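Local coordinates for putative tetrapyrrole (Corrin/porphyrin) methylase (Bacteroides fragilis, PDB 3FFY), which probably methylates the ribose 2'-hydroxyl of a cytidine in 16S rRNA using S-adenosylmethionine, this chain being the C-terminal part of the enzyme, at residues R32-V40 and K57-F66; D41-P52 and P102-I113. One frame throughout, in Å; residues are numbered along the deposited sequence.

Contact 1 of 2, residues R32-V40 and K57-F66. With SO4 (sulfate ion), chain B.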
loop_
_atom_site.group_PDB
_atom_site.type_symbol
_atom_site.label_atom_id
_atom_site.label_comp_id
_atom_site.label_asym_id
_atom_site.label_seq_id
_atom_site.Cartn_x
_atom_site.Cartn_y
_atom_site.Cartn_z
ATOM N N ARG A 32 11.775 -25.500 -10.441
ATOM C CA ARG A 32 11.038 -24.730 -9.416
ATOM C C ARG A 32 11.548 -24.908 -8.010
ATOM O O ARG A 32 11.767 -23.923 -7.302
ATOM C CB ARG A 32 9.581 -25.116 -9.431
ATOM C CG ARG A 32 8.748 -24.361 -8.428
ATOM C CD ARG A 32 7.352 -24.909 -8.487
ATOM N NE ARG A 32 6.452 -24.165 -7.630
ATOM C CZ ARG A 32 5.750 -23.093 -7.975
ATOM N NH1 ARG A 32 5.817 -22.584 -9.186
ATOM N NH2 ARG A 32 4.953 -22.526 -7.071
HETATM N N MSE A 33 11.680 -26.171 -7.598
HETATM C CA MSE A 33 12.256 -26.497 -6.290
HETATM C C MSE A 33 13.683 -25.970 -6.207
HETATM O O MSE A 33 14.062 -25.366 -5.201
HETATM C CB MSE A 33 12.215 -27.989 -5.995
HETATM C CG MSE A 33 10.807 -28.580 -6.086
HETATM SE SE MSE A 33 9.341 -27.546 -5.238
HETATM C CE MSE A 33 9.207 -28.360 -3.421
ATOM N N THR A 34 14.457 -26.133 -7.280
ATOM C CA THR A 34 15.790 -25.545 -7.327
ATOM C C THR A 34 15.789 -24.041 -7.092
ATOM O O THR A 34 16.519 -23.563 -6.247
ATOM C CB THR A 34 16.444 -25.810 -8.654
ATOM O OG1 THR A 34 16.418 -27.222 -8.887
ATOM C CG2 THR A 34 17.899 -25.287 -8.648
ATOM N N LYS A 35 14.984 -23.296 -7.840
ATOM C CA LYS A 35 14.872 -21.876 -7.606
ATOM C C LYS A 35 14.500 -21.581 -6.157
ATOM O O LYS A 35 15.066 -20.684 -5.558
ATOM C CB LYS A 35 13.822 -21.245 -8.521
ATOM C CG LYS A 35 13.741 -19.732 -8.399
ATOM C CD LYS A 35 14.961 -19.024 -9.013
ATOM C CE LYS A 35 15.153 -17.617 -8.448
ATOM N NZ LYS A 35 15.988 -16.735 -9.306
ATOM N N LEU A 36 13.539 -22.309 -5.594
ATOM C CA LEU A 36 13.065 -22.003 -4.224
ATOM C C LEU A 36 14.186 -22.240 -3.231
ATOM O O LEU A 36 14.508 -21.390 -2.376
ATOM C CB LEU A 36 11.871 -22.885 -3.857
ATOM C CG LEU A 36 10.479 -22.534 -4.409
ATOM C CD1 LEU A 36 9.443 -23.563 -3.949
ATOM C CD2 LEU A 36 10.066 -21.150 -3.963
ATOM N N LYS A 37 14.769 -23.424 -3.375
ATOM C CA LYS A 37 15.902 -23.857 -2.584
ATOM C C LYS A 37 16.985 -22.787 -2.662
ATOM O O LYS A 37 17.633 -22.472 -1.657
ATOM C CB LYS A 37 16.444 -25.178 -3.144
ATOM C CG LYS A 37 16.940 -26.221 -2.136
ATOM C CD LYS A 37 17.715 -27.339 -2.910
ATOM C CE LYS A 37 18.628 -28.206 -2.019
ATOM N NZ LYS A 37 19.856 -28.690 -2.765
ATOM N N SER A 38 17.166 -22.214 -3.857
ATOM C CA SER A 38 18.235 -21.234 -4.091
ATOM C C SER A 38 18.004 -19.922 -3.321
ATOM O O SER A 38 18.972 -19.227 -2.973
ATOM C CB SER A 38 18.425 -20.966 -5.596
ATOM O OG SER A 38 17.806 -19.768 -6.032
ATOM N N LEU A 39 16.746 -19.596 -3.008
ATOM C CA LEU A 39 16.446 -18.282 -2.396
ATOM C C LEU A 39 16.448 -18.276 -0.861
ATOM O O LEU A 39 16.242 -17.220 -0.211
ATOM C CB LEU A 39 15.116 -17.774 -2.908
ATOM C CG LEU A 39 15.133 -17.417 -4.377
ATOM C CD1 LEU A 39 13.681 -17.189 -4.801
ATOM C CD2 LEU A 39 16.056 -16.189 -4.669
ATOM N N VAL A 40 16.709 -19.452 -0.293
ATOM C CA VAL A 40 16.573 -19.669 1.156
ATOM C C VAL A 40 17.439 -18.747 2.040
ATOM O O VAL A 40 16.979 -18.348 3.110
ATOM C CB VAL A 40 16.738 -21.171 1.489
ATOM C CG1 VAL A 40 17.220 -21.358 2.901
ATOM C CG2 VAL A 40 15.395 -21.882 1.228
ATOM N N LYS A 57 -0.651 -21.961 -3.842
ATOM C CA LYS A 57 0.478 -22.926 -3.907
ATOM C C LYS A 57 1.820 -22.234 -3.670
ATOM O O LYS A 57 2.599 -22.668 -2.817
ATOM C CB LYS A 57 0.525 -23.642 -5.274
ATOM C CG LYS A 57 1.640 -24.725 -5.419
ATOM C CD LYS A 57 1.718 -25.333 -6.843
ATOM C CE LYS A 57 3.115 -25.991 -7.107
ATOM N NZ LYS A 57 3.143 -26.834 -8.336
ATOM N N THR A 58 2.065 -21.159 -4.422
ATOM C CA THR A 58 3.318 -20.410 -4.277
ATOM C C THR A 58 3.520 -19.933 -2.815
ATOM O O THR A 58 4.612 -20.083 -2.247
ATOM C CB THR A 58 3.400 -19.239 -5.280
ATOM O OG1 THR A 58 3.587 -19.787 -6.587
ATOM C CG2 THR A 58 4.570 -18.326 -4.944
ATOM N N LEU A 59 2.467 -19.356 -2.220
ATOM C CA LEU A 59 2.533 -18.863 -0.837
ATOM C C LEU A 59 2.762 -19.989 0.142
ATOM O O LEU A 59 3.534 -19.839 1.081
ATOM C CB LEU A 59 1.267 -18.114 -0.443
ATOM C CG LEU A 59 1.032 -16.792 -1.161
ATOM C CD1 LEU A 59 -0.295 -16.279 -0.681
ATOM C CD2 LEU A 59 2.111 -15.775 -0.935
ATOM N N THR A 60 2.128 -21.139 -0.113
ATOM C CA THR A 60 2.315 -22.306 0.731
ATOM C C THR A 60 3.763 -22.773 0.667
ATOM O O THR A 60 4.414 -22.998 1.682
ATOM C CB THR A 60 1.357 -23.431 0.352
ATOM O OG1 THR A 60 0.016 -22.912 0.442
ATOM C CG2 THR A 60 1.534 -24.555 1.301
ATOM N N GLN A 61 4.291 -22.877 -0.540
ATOM C CA GLN A 61 5.676 -23.321 -0.671
ATOM C C GLN A 61 6.658 -22.286 -0.117
ATOM O O GLN A 61 7.691 -22.647 0.434
ATOM C CB GLN A 61 5.976 -23.648 -2.129
ATOM C CG GLN A 61 5.086 -24.773 -2.631
ATOM C CD GLN A 61 5.462 -25.242 -4.028
ATOM O OE1 GLN A 61 5.397 -24.482 -4.995
ATOM N NE2 GLN A 61 5.861 -26.501 -4.136
ATOM N N PHE A 62 6.362 -21.006 -0.303
ATOM C CA PHE A 62 7.130 -19.949 0.343
ATOM C C PHE A 62 7.177 -20.197 1.873
ATOM O O PHE A 62 8.256 -20.084 2.517
ATOM C CB PHE A 62 6.521 -18.557 0.032
ATOM C CG PHE A 62 6.911 -17.966 -1.322
ATOM C CD1 PHE A 62 7.590 -18.703 -2.290
ATOM C CD2 PHE A 62 6.558 -16.645 -1.635
ATOM C CE1 PHE A 62 7.932 -18.133 -3.484
ATOM C CE2 PHE A 62 6.910 -16.092 -2.808
ATOM C CZ PHE A 62 7.577 -16.814 -3.749
ATOM N N ALA A 63 6.026 -20.534 2.476
ATOM C CA ALA A 63 6.002 -20.827 3.926
ATOM C C ALA A 63 6.882 -22.022 4.210
ATOM O O ALA A 63 7.612 -22.056 5.197
ATOM C CB ALA A 63 4.558 -21.102 4.432
ATOM N N GLU A 64 6.816 -23.035 3.355
ATOM C CA GLU A 64 7.628 -24.226 3.615
ATOM C C GLU A 64 9.121 -23.885 3.559
ATOM O O GLU A 64 9.873 -24.303 4.421
ATOM C CB GLU A 64 7.282 -25.334 2.638
ATOM C CG GLU A 64 5.874 -25.843 2.759
ATOM C CD GLU A 64 5.554 -26.844 1.682
ATOM O OE1 GLU A 64 6.325 -26.963 0.721
ATOM O OE2 GLU A 64 4.545 -27.535 1.770
ATOM N N TYR A 65 9.542 -23.098 2.565
ATOM C CA TYR A 65 10.978 -22.758 2.350
ATOM C C TYR A 65 11.506 -21.573 3.178
ATOM O O TYR A 65 12.671 -21.566 3.575
ATOM C CB TYR A 65 11.242 -22.438 0.863
ATOM C CG TYR A 65 11.396 -23.649 0.001
ATOM C CD1 TYR A 65 10.291 -24.355 -0.453
ATOM C CD2 TYR A 65 12.673 -24.129 -0.321
ATOM C CE1 TYR A 65 10.445 -25.497 -1.228
ATOM C CE2 TYR A 65 12.845 -25.279 -1.107
ATOM C CZ TYR A 65 11.733 -25.949 -1.557
ATOM O OH TYR A 65 11.919 -27.056 -2.329
ATOM N N PHE A 66 10.678 -20.568 3.411
ATOM C CA PHE A 66 11.134 -19.384 4.107
ATOM C C PHE A 66 10.604 -19.282 5.520
ATOM O O PHE A 66 11.103 -18.465 6.306
ATOM C CB PHE A 66 10.746 -18.144 3.311
ATOM C CG PHE A 66 11.224 -18.195 1.909
ATOM C CD1 PHE A 66 12.586 -18.186 1.631
ATOM C CD2 PHE A 66 10.338 -18.343 0.867
ATOM C CE1 PHE A 66 13.038 -18.282 0.324
ATOM C CE2 PHE A 66 10.782 -18.451 -0.450
ATOM C CZ PHE A 66 12.124 -18.414 -0.719
HETATM S S SO4 B . 13.239 -29.098 -9.760
HETATM O O1 SO4 B . 11.870 -28.551 -9.327
HETATM O O2 SO4 B . 13.312 -29.214 -11.280
HETATM O O3 SO4 B . 13.554 -30.256 -8.851
HETATM O O4 SO4 B . 14.363 -28.117 -9.384
#
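R32 reaches across from helix 32-38 and grips Q61 side-on, giving NE and NH2 to the same amide oxygen. R32 NE to Q61 OE1 is 2.9 Å, arriving in the carbonyl plane on a lone pair, while NH2 meets OE1 nearly head-on to the C=O. The guanidinium and amide planes lie only 22° apart, so the fork is almost flat. R32 NH2 also donates to T58 OG1 at 3.1 Å, a hydroxyl that E50 of strand 45-50 holds by a further hydrogen bond, and NH1 turns to the backbone oxygen of P27; together these bonds fix the rotation of the group. The R32 chain, extended from CG to NE, with CG anti to the backbone N (chi1 -179°), provides the span. Over one guanidinium face lies CE of K57, 3.8 Å from R32 NE.

Beyond this polar end the contact turns apolar. L36 CB sits squarely over the Y65 ring, 3.6 Å from its centroid, a CH-pi contact, and its two methyls diverge: CD1 goes to Y65 CE1 (3.5 Å), CD2 to the edge of F62 at CE1 (3.7 Å). The bent selenomethionine M33 brings CE to the rim of the tyrosine ring beside OH, and V40 CG2 meets the same ring at another part of its edge. L39 CB packs on F66 CZ at 3.8 Å. A sulfate, probably from the crystallisation liquor, accepts from the backbone N of G31, M33 and T34 at the start of helix 32-38.

The two helix segments cross at -47°, their axes 10.1 Å apart. Helix 32-38 is the connection of a beta-alpha-beta crossover between the adjacent parallel strands 20-24 and 45-50, and the contact packs it on helix 55-66, which lies against the sheet through F62 and F66.

Contact 2 of 2, residues D41-P52 and P102-I113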
loop_
_atom_site.group_PDB
_atom_site.type_symbol
_atom_site.label_atom_id
_atom_site.label_comp_id
_atom_site.label_asym_id
_atom_site.label_seq_id
_atom_site.Cartn_x
_atom_site.Cartn_y
_atom_site.Cartn_z
ATOM N N ASP A 41 18.633 -18.365 1.565
ATOM C CA ASP A 41 19.566 -17.516 2.316
ATOM C C ASP A 41 19.597 -16.060 1.802
ATOM O O ASP A 41 20.484 -15.285 2.149
ATOM C CB ASP A 41 20.973 -18.158 2.303
ATOM C CG ASP A 41 21.123 -19.237 1.213
ATOM O OD1 ASP A 41 21.906 -20.197 1.418
ATOM O OD2 ASP A 41 20.444 -19.117 0.154
ATOM N N GLU A 42 18.610 -15.689 0.987
ATOM C CA GLU A 42 18.554 -14.355 0.399
ATOM C C GLU A 42 18.136 -13.364 1.471
ATOM O O GLU A 42 17.057 -13.508 2.047
ATOM C CB GLU A 42 17.560 -14.353 -0.769
ATOM C CG GLU A 42 17.457 -13.038 -1.548
ATOM C CD GLU A 42 18.825 -12.444 -1.928
ATOM O OE1 GLU A 42 19.566 -13.039 -2.746
ATOM O OE2 GLU A 42 19.146 -11.361 -1.404
ATOM N N HIS A 43 18.979 -12.373 1.744
ATOM C CA HIS A 43 18.655 -11.356 2.742
ATOM C C HIS A 43 17.872 -10.158 2.170
ATOM O O HIS A 43 17.304 -9.384 2.921
ATOM C CB HIS A 43 19.911 -10.861 3.460
ATOM C CG HIS A 43 20.598 -11.911 4.298
ATOM N ND1 HIS A 43 21.090 -13.096 3.776
ATOM C CD2 HIS A 43 20.910 -11.934 5.621
ATOM C CE1 HIS A 43 21.665 -13.804 4.737
ATOM N NE2 HIS A 43 21.570 -13.122 5.867
ATOM N N ARG A 44 17.850 -9.991 0.847
ATOM C CA ARG A 44 17.130 -8.871 0.215
ATOM C C ARG A 44 15.659 -9.255 0.001
ATOM O O ARG A 44 15.348 -10.412 -0.162
ATOM C CB ARG A 44 17.751 -8.483 -1.143
ATOM C CG ARG A 44 19.235 -8.016 -1.130
ATOM C CD ARG A 44 19.846 -8.217 -2.538
ATOM N NE ARG A 44 21.252 -7.800 -2.710
ATOM C CZ ARG A 44 21.664 -6.997 -3.677
ATOM N NH1 ARG A 44 20.790 -6.530 -4.554
ATOM N NH2 ARG A 44 22.941 -6.660 -3.762
ATOM N N THR A 45 14.779 -8.244 -0.011
ATOM C CA THR A 45 13.390 -8.386 -0.459
ATOM C C THR A 45 13.395 -9.003 -1.859
ATOM O O THR A 45 14.225 -8.677 -2.671
ATOM C CB THR A 45 12.705 -7.021 -0.506
ATOM O OG1 THR A 45 12.742 -6.462 0.811
ATOM C CG2 THR A 45 11.256 -7.127 -0.996
HETATM N N MSE A 46 12.470 -9.913 -2.109
HETATM C CA MSE A 46 12.335 -10.597 -3.384
HETATM C C MSE A 46 11.016 -10.184 -3.966
HETATM O O MSE A 46 10.031 -10.043 -3.232
HETATM C CB MSE A 46 12.365 -12.092 -3.159
HETATM C CG MSE A 46 13.777 -12.521 -2.789
HETATM SE SE MSE A 46 13.828 -14.162 -1.905
HETATM C CE MSE A 46 13.152 -13.525 -0.172
ATOM N N VAL A 47 10.986 -10.005 -5.277
ATOM C CA VAL A 47 9.747 -9.641 -5.947
ATOM C C VAL A 47 9.461 -10.665 -7.021
ATOM O O VAL A 47 10.343 -11.001 -7.850
ATOM C CB VAL A 47 9.816 -8.233 -6.596
ATOM C CG1 VAL A 47 8.456 -7.926 -7.312
ATOM C CG2 VAL A 47 10.212 -7.183 -5.516
ATOM N N PHE A 48 8.239 -11.185 -6.970
ATOM C CA PHE A 48 7.749 -12.199 -7.917
ATOM C C PHE A 48 6.413 -11.733 -8.502
ATOM O O PHE A 48 5.668 -10.987 -7.860
ATOM C CB PHE A 48 7.437 -13.517 -7.203
ATOM C CG PHE A 48 8.569 -14.070 -6.361
ATOM C CD1 PHE A 48 9.435 -15.025 -6.879
ATOM C CD2 PHE A 48 8.710 -13.674 -5.046
ATOM C CE1 PHE A 48 10.461 -15.545 -6.080
ATOM C CE2 PHE A 48 9.723 -14.179 -4.243
ATOM C CZ PHE A 48 10.600 -15.109 -4.761
ATOM N N TYR A 49 6.112 -12.234 -9.701
ATOM C CA TYR A 49 4.784 -12.137 -10.335
ATOM C C TYR A 49 4.138 -13.497 -10.281
ATOM O O TYR A 49 4.826 -14.526 -10.402
ATOM C CB TYR A 49 4.899 -11.699 -11.798
ATOM C CG TYR A 49 5.290 -10.255 -12.019
ATOM C CD1 TYR A 49 4.898 -9.268 -11.155
ATOM C CD2 TYR A 49 6.023 -9.880 -13.128
ATOM C CE1 TYR A 49 5.223 -7.940 -11.396
ATOM C CE2 TYR A 49 6.333 -8.557 -13.371
ATOM C CZ TYR A 49 5.929 -7.603 -12.483
ATOM O OH TYR A 49 6.222 -6.280 -12.689
ATOM N N GLU A 50 2.823 -13.507 -10.093
ATOM C CA GLU A 50 2.093 -14.752 -10.004
ATOM C C GLU A 50 0.669 -14.597 -10.550
ATOM O O GLU A 50 0.099 -13.487 -10.577
ATOM C CB GLU A 50 2.063 -15.221 -8.551
ATOM C CG GLU A 50 1.598 -16.650 -8.335
ATOM C CD GLU A 50 2.366 -17.622 -9.206
ATOM O OE1 GLU A 50 3.379 -18.141 -8.688
ATOM O OE2 GLU A 50 1.992 -17.784 -10.410
ATOM N N SER A 51 0.101 -15.717 -10.983
ATOM C CA SER A 51 -1.280 -15.732 -11.438
ATOM C C SER A 51 -2.204 -16.071 -10.280
ATOM O O SER A 51 -1.773 -16.666 -9.251
ATOM C CB SER A 51 -1.436 -16.717 -12.584
ATOM O OG SER A 51 -1.518 -18.052 -12.127
ATOM N N PRO A 52 -3.469 -15.653 -10.397
ATOM C CA PRO A 52 -4.365 -15.817 -9.243
ATOM C C PRO A 52 -4.591 -17.302 -8.886
ATOM O O PRO A 52 -4.693 -17.641 -7.709
ATOM C CB PRO A 52 -5.683 -15.172 -9.693
ATOM C CG PRO A 52 -5.423 -14.531 -11.015
ATOM C CD PRO A 52 -4.117 -15.009 -11.556
ATOM N N PRO A 102 -7.787 -15.057 -5.205
ATOM C CA PRO A 102 -7.332 -13.708 -5.649
ATOM C C PRO A 102 -7.756 -13.297 -7.039
ATOM O O PRO A 102 -8.183 -14.146 -7.829
ATOM C CB PRO A 102 -5.810 -13.816 -5.635
ATOM C CG PRO A 102 -5.526 -15.306 -5.664
ATOM C CD PRO A 102 -6.667 -16.002 -5.001
ATOM N N ARG A 103 -7.537 -12.027 -7.365
ATOM C CA ARG A 103 -8.340 -11.386 -8.392
ATOM C C ARG A 103 -7.685 -10.894 -9.685
ATOM O O ARG A 103 -8.373 -10.372 -10.575
ATOM C CB ARG A 103 -9.096 -10.207 -7.766
ATOM C CG ARG A 103 -10.389 -9.875 -8.514
ATOM C CD ARG A 103 -11.555 -9.606 -7.565
ATOM N NE ARG A 103 -11.884 -8.182 -7.536
ATOM C CZ ARG A 103 -12.545 -7.530 -8.504
ATOM N NH1 ARG A 103 -12.791 -6.223 -8.369
ATOM N NH2 ARG A 103 -12.966 -8.169 -9.608
ATOM N N GLY A 104 -6.389 -11.021 -9.825
ATOM C CA GLY A 104 -5.817 -10.644 -11.090
ATOM C C GLY A 104 -4.420 -11.079 -10.981
ATOM O O GLY A 104 -4.048 -11.652 -9.966
ATOM N N GLU A 105 -3.642 -10.847 -12.011
ATOM C CA GLU A 105 -2.223 -11.000 -11.853
ATOM C C GLU A 105 -1.780 -10.174 -10.633
ATOM O O GLU A 105 -2.210 -9.024 -10.431
ATOM C CB GLU A 105 -1.452 -10.565 -13.103
ATOM C CG GLU A 105 0.018 -11.083 -13.112
ATOM C CD GLU A 105 0.135 -12.592 -13.355
ATOM O OE1 GLU A 105 -0.898 -13.289 -13.663
ATOM O OE2 GLU A 105 1.294 -13.077 -13.223
ATOM N N ILE A 106 -0.955 -10.798 -9.800
ATOM C CA ILE A 106 -0.469 -10.138 -8.607
ATOM C C ILE A 106 1.049 -10.098 -8.600
ATOM O O ILE A 106 1.709 -10.760 -9.391
ATOM C CB ILE A 106 -1.030 -10.791 -7.320
ATOM C CG1 ILE A 106 -0.778 -12.314 -7.290
ATOM C CG2 ILE A 106 -2.554 -10.511 -7.227
ATOM C CD1 ILE A 106 -2.003 -13.161 -7.888
ATOM N N VAL A 107 1.551 -9.278 -7.694
ATOM C CA VAL A 107 2.945 -9.137 -7.380
ATOM C C VAL A 107 3.052 -9.599 -5.932
ATOM O O VAL A 107 2.215 -9.236 -5.064
ATOM C CB VAL A 107 3.428 -7.625 -7.469
ATOM C CG1 VAL A 107 4.932 -7.486 -7.160
ATOM C CG2 VAL A 107 3.037 -6.982 -8.811
ATOM N N ILE A 108 4.068 -10.440 -5.676
ATOM C CA ILE A 108 4.417 -10.863 -4.365
ATOM C C ILE A 108 5.729 -10.197 -3.989
ATOM O O ILE A 108 6.737 -10.324 -4.713
ATOM C CB ILE A 108 4.583 -12.420 -4.259
ATOM C CG1 ILE A 108 3.357 -13.113 -4.858
ATOM C CG2 ILE A 108 4.865 -12.830 -2.764
ATOM C CD1 ILE A 108 3.486 -14.678 -5.059
ATOM N N VAL A 109 5.703 -9.484 -2.861
ATOM C CA VAL A 109 6.915 -8.873 -2.285
ATOM C C VAL A 109 7.192 -9.592 -0.984
ATOM O O VAL A 109 6.411 -9.498 -0.024
ATOM C CB VAL A 109 6.762 -7.362 -2.053
ATOM C CG1 VAL A 109 8.120 -6.712 -1.536
ATOM C CG2 VAL A 109 6.329 -6.727 -3.353
ATOM N N LEU A 110 8.278 -10.368 -0.988
ATOM C CA LEU A 110 8.664 -11.264 0.091
ATOM C C LEU A 110 9.905 -10.702 0.807
ATOM O O LEU A 110 10.920 -10.398 0.194
ATOM C CB LEU A 110 9.024 -12.644 -0.495
ATOM C CG LEU A 110 9.352 -13.791 0.495
ATOM C CD1 LEU A 110 8.141 -14.190 1.449
ATOM C CD2 LEU A 110 9.955 -15.012 -0.285
ATOM N N ALA A 111 9.802 -10.604 2.114
ATOM C CA ALA A 111 10.911 -10.194 2.981
ATOM C C ALA A 111 12.043 -11.193 2.872
ATOM O O ALA A 111 11.823 -12.422 2.763
ATOM C CB ALA A 111 10.417 -10.042 4.471
ATOM N N GLY A 112 13.261 -10.674 2.845
ATOM C CA GLY A 112 14.420 -11.560 2.921
ATOM C C GLY A 112 14.703 -12.076 4.331
ATOM O O GLY A 112 14.001 -11.755 5.286
ATOM N N ILE A 113 15.785 -12.836 4.461
ATOM C CA ILE A 113 16.274 -13.324 5.749
ATOM C C ILE A 113 17.062 -12.203 6.417
ATOM O O ILE A 113 16.709 -11.812 7.533
ATOM C CB ILE A 113 17.159 -14.608 5.504
ATOM C CG1 ILE A 113 17.282 -15.526 6.730
ATOM C CG2 ILE A 113 18.520 -14.208 5.014
ATOM C CD1 ILE A 113 17.907 -16.973 6.405
HETATM O O HOH W 1 13.300 -7.941 3.218
#
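M46 and L110, F48 and I108, and E50 and I106 are the hydrogen-bonded pairs of an antiparallel ladder, each joined by two backbone bonds; V47 with V109 and Y49 with V107 are the non-hydrogen-bonded pairs between them. The ladder is regular, from M46 N to L110 O at 2.8 Å to I106 N to E50 O at 3.0 Å, and CA-H...O contacts such as V47 CA to I108 O (3.3 Å) fill the intervals. Beyond the strand ends the chains stay close, and I113 N bonds to E42 O at 2.8 Å and 174°, almost straight.

Side chains alternate between the two faces. On the face of M46, F48 and E50, CE of the selenomethionine M46 lies alongside L110 CD2 (3.5 Å), which also touches F48 CE2; I108 CD1 rests on E50 CB at 3.8 Å. On the other face V47 CG1 packs on V107 CG1, and V107 CG2 meets the edge of the Y49 ring in its plane, at CE1 (3.5 Å). At the far end the rings of P52 and P102 pack together, P102 CG lying 3.2 Å from P52 O.

The polar ends are set from outside the pair. E50 folds back at chi2 (52°), letting OE2 accept from S51 N while OE1 is taken by T58. Y49 OH reaches A3 O and F6 N, and T45 OG1 bonds to P16 O; one water bridges T45 OG1 and G112 N.

This ladder lies at the centre of the chain, within a mixed sheet. Strand 20-24 runs parallel to 45-50 on its outer side, and strand 71-77 pairs antiparallel with 106-110. Helix 6-12 covers V47, V107 and V109, whereas helix 55-66 packs against I108 and L110 on the opposite face.

How the contacts relate
From the N terminus, helix 6-12 and strand 20-24 precede helix 32-38, which leads through the loop after it into strand 45-50; a short turn then leads to helix 55-66. Contact 1 closes this short excursion, bringing two helices together across 16 intervening residues that include the strand. Contact 2 closes a much longer one: the chain passes through helix 55-66, strands 71-77 and 82-87 and helix 90-99 before strand 106-110 returns beside 45-50. The two closures therefore cross rather than nest. Their centres are 11 Å apart and they touch directly, through T58 with E50, F62 with F48 and F66 with L110, fastening helix 55-66 to the middle of the sheet, with helix 32-38 packed on it.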